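Local coordinates for DNA-binding protein Sso10a-2 (Sulfolobus solfataricus, PDB 4HW0) that binds DNA, probably through its winged-helix domain, and as a dimer is likely to help compact and organise archaeal chromatin, at residues R8-I13 against Q42-Q47; I13-L18 against T76-F81. One frame throughout, in Å; residues are numbered along the deposited sequence.

Contact 1 (R8-I13 against Q42-Q47); sequences RGTMEI and QKYLDQ
Thr10 and Ile13, one turn apart on helix 10-18, both close on the ring of Tyr44. Ahead of them in the chain, the Arg8 guanidinium has Ile13 CG1 over one face and forms a salt bridge from NH1 to Asp16. Gly9 occupies the N-cap position, and its carbonyl accepts the first helical bond, from Ile13 N. Thr10, in the first turn, meets the phenol end of Tyr44 with both branches of its side chain. Its hydroxyl donates a hydrogen bond to the tyrosine oxygen, Thr10 OG1 to Tyr44 OH being 3.2 Å. The methyl, Thr10 CG2, turned anti to the backbone N, lies 3.7 Å from Tyr44 CE2, while Thr10 CA sits at the ring edge in its plane. The segments belong to the helical part of a winged helix-turn-helix domain; helix 38-50, which follows helix 27-34 after a short turn, probably corresponds to the recognition helix of such domains. Ile13 comes over the tyrosine face. Its CG2 stands 3.7 Å from the Tyr44 ring centroid and only 9° off the ring normal, a CH-pi contact over the middle of the ring. The other branch runs out toward the phenol end, where Ile13 CD1 lies 3.5 Å from Tyr44 OH.

Contact 2 (I13-L18 against T76-F81); sequences IMFDIL and THIEEF
Phe15, Ile78 and Glu79 make most of this helix-to-helix contact, with Phe15 projecting from helix 10-18 and the other two from helix 69-98. The axes of segments 13-18 and 76-81 approach to 9.4 Å, with a signed crossing angle of -130°. Phe15 and Ile78 face each other where the backbones are nearest, and Phe15 CB packs against the branch methyl Ile78 CG2 at 3.6 Å. The other arm of Ile78 reaches back along helix 10-18: with CG1 beside its own backbone N (chi1 -60°), the side chain carries CD1 to 4.0 Å from Met14 CB. Met14 is a selenomethionine here, and the end of its chain leads away from residues 76-81.

The Phe15 ring itself extends past Ile78 to the aliphatic part of Glu79. Its CE1 lies 3.7 Å from Glu79 CB, and CZ lies 4.0 Å from Glu79 CG. The glutamate chain is extended and crosses the ring obliquely, its carboxylate plane 42° from the ring plane. Glu79 OE1 forms a salt bridge with Arg75 one turn earlier, while CB and CG lie against the ring and OE2 comes to 4.1 Å from Phe15 CZ. With an alanine here in place of Phe15 the CB contact to Ile78 could remain, but the loss of the ring would probably open a gap beside Glu79 and leave its CB and CG without their aromatic partner.

The contact joins the first helix of the winged-helix domain to the long helix that continues into the antiparallel coiled coil. Arg75 and Ile82 of helix 69-98 also touch Phe15, and Val95 of the second subunit packs on Ile78. Met14 and Ile17 lean on Tyr44 of helix 38-50, while Ile17 also meets Val30 and Ala34 of helix 27-34.

How the contacts relate
Helix 10-18 takes part in both contacts, which share Ile13 and have centres about 10 Å apart. It lies between helix 38-50, met in contact 1, and the long helix 69-98, met in contact 2. Along the chain the segments come in the order 8-13, 13-18, 42-47 and 76-81, so the two pairings interleave, with the strands 54-59 and 62-67 between the last two. The contacts also touch directly, Met11 O lying near Ile78 CD1 and Gln47 OE1 near the methyl CE of Met14. The first helix thus links the presumed DNA-reading helix to the helix that, with its partner in the second subunit, forms the dimer's coiled coil.

Contact 1 (R8-I13 against Q42-Q47)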
loop_
_atom_site.group_PDB
_atom_site.type_symbol
_atom_site.label_atom_id
_atom_site.label_comp_id
_atom_site.label_asym_id
_atom_site.label_seq_id
_atom_site.Cartn_x
_atom_site.Cartn_y
_atom_site.Cartn_z
ATOM N N ARG A 8 5.399 10.823 -9.249
ATOM C CA ARG A 8 4.252 9.972 -9.580
ATOM C C ARG A 8 4.740 8.817 -10.350
ATOM O O ARG A 8 5.639 8.948 -11.140
ATOM C CB ARG A 8 3.261 10.742 -10.443
ATOM C CG ARG A 8 2.450 11.756 -9.683
ATOM C CD ARG A 8 1.582 12.596 -10.614
ATOM N NE ARG A 8 2.386 13.379 -11.524
ATOM C CZ ARG A 8 1.903 14.080 -12.544
ATOM N NH1 ARG A 8 0.608 14.093 -12.810
ATOM N NH2 ARG A 8 2.734 14.731 -13.341
ATOM N N GLY A 9 4.131 7.680 -10.107
ATOM C CA GLY A 9 4.357 6.521 -10.941
ATOM C C GLY A 9 3.439 6.528 -12.141
ATOM O O GLY A 9 2.721 7.488 -12.406
ATOM N N THR A 10 3.555 5.463 -12.907
ATOM C CA THR A 10 2.870 5.317 -14.141
ATOM C C THR A 10 1.363 5.346 -13.984
ATOM O O THR A 10 0.694 5.970 -14.801
ATOM C CB THR A 10 3.293 3.972 -14.819
ATOM O OG1 THR A 10 4.662 4.107 -15.278
ATOM C CG2 THR A 10 2.467 3.716 -16.030
HETATM N N MSE A 11 0.841 4.693 -12.926
HETATM C CA MSE A 11 -0.589 4.524 -12.732
HETATM C C MSE A 11 -1.156 5.915 -12.514
HETATM O O MSE A 11 -2.150 6.354 -13.116
HETATM C CB MSE A 11 -0.994 3.538 -11.599
HETATM C CG MSE A 11 -0.943 2.125 -12.166
HETATM SE SE MSE A 11 -1.540 0.921 -10.713
HETATM C CE MSE A 11 -1.052 -0.819 -11.598
ATOM N N GLU A 12 -0.524 6.641 -11.656
ATOM C CA GLU A 12 -0.988 7.943 -11.348
ATOM C C GLU A 12 -0.917 8.954 -12.479
ATOM O O GLU A 12 -1.758 9.827 -12.587
ATOM C CB GLU A 12 -0.257 8.434 -10.143
ATOM C CG GLU A 12 -0.798 9.740 -9.646
ATOM C CD GLU A 12 -0.273 10.043 -8.242
ATOM O OE1 GLU A 12 0.557 9.247 -7.668
ATOM O OE2 GLU A 12 -0.715 11.094 -7.776
ATOM N N ILE A 13 0.117 8.885 -13.305
ATOM C CA ILE A 13 0.141 9.760 -14.459
ATOM C C ILE A 13 -1.022 9.440 -15.352
ATOM O O ILE A 13 -1.654 10.283 -15.904
ATOM C CB ILE A 13 1.521 9.640 -15.192
ATOM C CG1 ILE A 13 2.578 10.340 -14.357
ATOM C CG2 ILE A 13 1.507 10.341 -16.546
ATOM C CD1 ILE A 13 4.004 9.976 -14.739
ATOM N N GLN A 42 3.447 12.133 -24.849
ATOM C CA GLN A 42 3.437 11.296 -26.066
ATOM C C GLN A 42 3.547 9.802 -25.714
ATOM O O GLN A 42 2.805 8.916 -26.256
ATOM C CB GLN A 42 4.633 11.720 -26.942
ATOM C CG GLN A 42 4.340 11.754 -28.363
ATOM C CD GLN A 42 3.133 12.615 -28.584
ATOM O OE1 GLN A 42 2.234 12.256 -29.345
ATOM N NE2 GLN A 42 3.066 13.734 -27.864
ATOM N N LYS A 43 4.472 9.499 -24.805
ATOM C CA LYS A 43 4.632 8.093 -24.406
ATOM C C LYS A 43 3.349 7.488 -23.770
ATOM O O LYS A 43 2.883 6.372 -24.108
ATOM C CB LYS A 43 5.767 8.015 -23.418
ATOM C CG LYS A 43 5.960 6.601 -22.923
ATOM C CD LYS A 43 6.837 6.486 -21.710
ATOM C CE LYS A 43 7.116 5.023 -21.379
ATOM N NZ LYS A 43 8.250 4.957 -20.423
ATOM N N TYR A 44 2.823 8.177 -22.763
ATOM C CA TYR A 44 1.621 7.693 -22.086
ATOM C C TYR A 44 0.387 7.680 -22.915
ATOM O O TYR A 44 -0.408 6.739 -22.809
ATOM C CB TYR A 44 1.336 8.545 -20.843
ATOM C CG TYR A 44 2.248 8.154 -19.732
ATOM C CD1 TYR A 44 3.547 8.635 -19.646
ATOM C CD2 TYR A 44 1.793 7.316 -18.753
ATOM C CE1 TYR A 44 4.373 8.281 -18.622
ATOM C CE2 TYR A 44 2.598 6.966 -17.703
ATOM C CZ TYR A 44 3.884 7.452 -17.637
ATOM O OH TYR A 44 4.667 7.040 -16.597
ATOM N N LEU A 45 0.182 8.702 -23.733
ATOM C CA LEU A 45 -0.961 8.693 -24.631
ATOM C C LEU A 45 -0.912 7.453 -25.506
ATOM O O LEU A 45 -1.936 6.862 -25.751
ATOM C CB LEU A 45 -1.017 9.918 -25.467
ATOM C CG LEU A 45 -1.408 11.180 -24.674
ATOM C CD1 LEU A 45 -1.090 12.406 -25.488
ATOM C CD2 LEU A 45 -2.869 11.149 -24.299
ATOM N N ASP A 46 0.260 7.159 -26.040
ATOM C CA ASP A 46 0.382 6.017 -26.913
ATOM C C ASP A 46 0.067 4.682 -26.222
ATOM O O ASP A 46 -0.664 3.857 -26.756
ATOM C CB ASP A 46 1.737 5.931 -27.559
ATOM C CG ASP A 46 1.734 4.778 -28.628
ATOM O OD1 ASP A 46 0.904 4.822 -29.606
ATOM O OD2 ASP A 46 2.439 3.795 -28.412
ATOM N N GLN A 47 0.548 4.543 -25.004
ATOM C CA GLN A 47 0.202 3.442 -24.147
ATOM C C GLN A 47 -1.302 3.310 -23.879
ATOM O O GLN A 47 -1.868 2.217 -24.000
ATOM C CB GLN A 47 0.974 3.467 -22.869
ATOM C CG GLN A 47 2.483 3.231 -23.087
ATOM C CD GLN A 47 3.166 2.971 -21.784
ATOM O OE1 GLN A 47 2.663 3.404 -20.719
ATOM N NE2 GLN A 47 4.369 2.402 -21.833
#

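Contact 2 (I13-L18 against T76-F81)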
loop_
_atom_site.group_PDB
_atom_site.type_symbol
_atom_site.label_atom_id
_atom_site.label_comp_id
_atom_site.label_asym_id
_atom_site.label_seq_id
_atom_site.Cartn_x
_atom_site.Cartn_y
_atom_site.Cartn_z
ATOM N N ILE A 13 0.117 8.885 -13.305
ATOM C CA ILE A 13 0.141 9.760 -14.459
ATOM C C ILE A 13 -1.022 9.440 -15.352
ATOM O O ILE A 13 -1.654 10.283 -15.904
ATOM C CB ILE A 13 1.521 9.640 -15.192
ATOM C CG1 ILE A 13 2.578 10.340 -14.357
ATOM C CG2 ILE A 13 1.507 10.341 -16.546
ATOM C CD1 ILE A 13 4.004 9.976 -14.739
HETATM N N MSE A 14 -1.249 8.139 -15.572
HETATM C CA MSE A 14 -2.370 7.748 -16.406
HETATM C C MSE A 14 -3.668 8.283 -15.888
HETATM O O MSE A 14 -4.526 8.723 -16.641
HETATM C CB MSE A 14 -2.414 6.211 -16.513
HETATM C CG MSE A 14 -1.295 5.630 -17.287
HETATM SE SE MSE A 14 -1.555 3.668 -17.495
HETATM C CE MSE A 14 -0.697 3.442 -19.198
ATOM N N PHE A 15 -3.870 8.217 -14.586
ATOM C CA PHE A 15 -5.065 8.765 -13.964
ATOM C C PHE A 15 -5.174 10.238 -14.260
ATOM O O PHE A 15 -6.253 10.725 -14.617
ATOM C CB PHE A 15 -5.094 8.515 -12.450
ATOM C CG PHE A 15 -6.195 9.229 -11.720
ATOM C CD1 PHE A 15 -7.487 8.815 -11.836
ATOM C CD2 PHE A 15 -5.936 10.302 -10.918
ATOM C CE1 PHE A 15 -8.548 9.475 -11.187
ATOM C CE2 PHE A 15 -6.952 10.915 -10.190
ATOM C CZ PHE A 15 -8.282 10.514 -10.356
ATOM N N ASP A 16 -4.062 10.944 -14.089
ATOM C CA ASP A 16 -4.065 12.400 -14.344
ATOM C C ASP A 16 -4.330 12.767 -15.803
ATOM O O ASP A 16 -4.995 13.712 -16.090
ATOM C CB ASP A 16 -2.775 13.023 -13.839
ATOM C CG ASP A 16 -2.741 13.121 -12.294
ATOM O OD1 ASP A 16 -3.827 13.305 -11.701
ATOM O OD2 ASP A 16 -1.653 12.992 -11.700
ATOM N N ILE A 17 -3.894 11.924 -16.730
ATOM C CA ILE A 17 -4.353 12.091 -18.105
ATOM C C ILE A 17 -5.845 11.822 -18.304
ATOM O O ILE A 17 -6.584 12.613 -18.917
ATOM C CB ILE A 17 -3.538 11.191 -19.047
ATOM C CG1 ILE A 17 -2.093 11.637 -19.030
ATOM C CG2 ILE A 17 -4.072 11.237 -20.463
ATOM C CD1 ILE A 17 -1.084 10.713 -19.645
ATOM N N LEU A 18 -6.270 10.651 -17.892
ATOM C CA LEU A 18 -7.612 10.226 -18.123
ATOM C C LEU A 18 -8.674 11.144 -17.553
ATOM O O LEU A 18 -9.755 11.310 -18.151
ATOM C CB LEU A 18 -7.836 8.836 -17.556
ATOM C CG LEU A 18 -7.093 7.754 -18.369
ATOM C CD1 LEU A 18 -7.033 6.507 -17.550
ATOM C CD2 LEU A 18 -7.686 7.512 -19.735
ATOM N N THR A 76 -11.372 5.017 -12.909
ATOM C CA THR A 76 -12.037 4.685 -11.658
ATOM C C THR A 76 -11.160 3.760 -10.813
ATOM O O THR A 76 -10.964 3.962 -9.612
ATOM C CB THR A 76 -13.377 4.012 -12.002
ATOM O OG1 THR A 76 -14.205 5.049 -12.533
ATOM C CG2 THR A 76 -14.045 3.420 -10.789
ATOM N N HIS A 77 -10.606 2.716 -11.434
ATOM C CA HIS A 77 -9.760 1.788 -10.677
ATOM C C HIS A 77 -8.466 2.384 -10.176
ATOM O O HIS A 77 -8.035 2.062 -9.054
ATOM C CB HIS A 77 -9.480 0.554 -11.484
ATOM C CG HIS A 77 -10.686 -0.265 -11.723
ATOM N ND1 HIS A 77 -11.812 -0.209 -10.948
ATOM C CD2 HIS A 77 -10.955 -1.154 -12.688
ATOM C CE1 HIS A 77 -12.727 -1.027 -11.423
ATOM N NE2 HIS A 77 -12.239 -1.584 -12.503
ATOM N N ILE A 78 -7.852 3.231 -10.983
ATOM C CA ILE A 78 -6.650 3.915 -10.506
ATOM C C ILE A 78 -7.022 4.814 -9.350
ATOM O O ILE A 78 -6.290 4.913 -8.367
ATOM C CB ILE A 78 -5.893 4.659 -11.581
ATOM C CG1 ILE A 78 -5.425 3.748 -12.708
ATOM C CG2 ILE A 78 -4.660 5.250 -10.990
ATOM C CD1 ILE A 78 -4.872 4.428 -13.952
ATOM N N GLU A 79 -8.133 5.505 -9.476
ATOM C CA GLU A 79 -8.567 6.420 -8.398
ATOM C C GLU A 79 -8.681 5.650 -7.080
ATOM O O GLU A 79 -8.262 6.120 -6.023
ATOM C CB GLU A 79 -9.893 7.071 -8.785
ATOM C CG GLU A 79 -10.299 8.147 -7.793
ATOM C CD GLU A 79 -11.501 8.944 -8.265
ATOM O OE1 GLU A 79 -12.394 8.351 -8.909
ATOM O OE2 GLU A 79 -11.540 10.175 -7.959
ATOM N N GLU A 80 -9.314 4.475 -7.163
ATOM C CA GLU A 80 -9.532 3.612 -6.011
ATOM C C GLU A 80 -8.187 3.153 -5.425
ATOM O O GLU A 80 -7.978 3.217 -4.204
ATOM C CB GLU A 80 -10.523 2.526 -6.379
ATOM C CG GLU A 80 -10.800 1.566 -5.232
ATOM C CD GLU A 80 -11.561 2.189 -4.016
ATOM O OE1 GLU A 80 -11.889 3.406 -4.040
ATOM O OE2 GLU A 80 -11.874 1.413 -3.058
ATOM N N PHE A 81 -7.223 2.795 -6.296
ATOM C CA PHE A 81 -5.855 2.432 -5.867
ATOM C C PHE A 81 -5.189 3.565 -5.084
ATOM O O PHE A 81 -4.598 3.370 -4.009
ATOM C CB PHE A 81 -4.996 1.980 -7.073
ATOM C CG PHE A 81 -3.545 1.839 -6.761
ATOM C CD1 PHE A 81 -2.692 2.956 -6.808
ATOM C CD2 PHE A 81 -3.031 0.646 -6.370
ATOM C CE1 PHE A 81 -1.357 2.830 -6.475
ATOM C CE2 PHE A 81 -1.694 0.512 -6.057
ATOM C CZ PHE A 81 -0.851 1.618 -6.084
#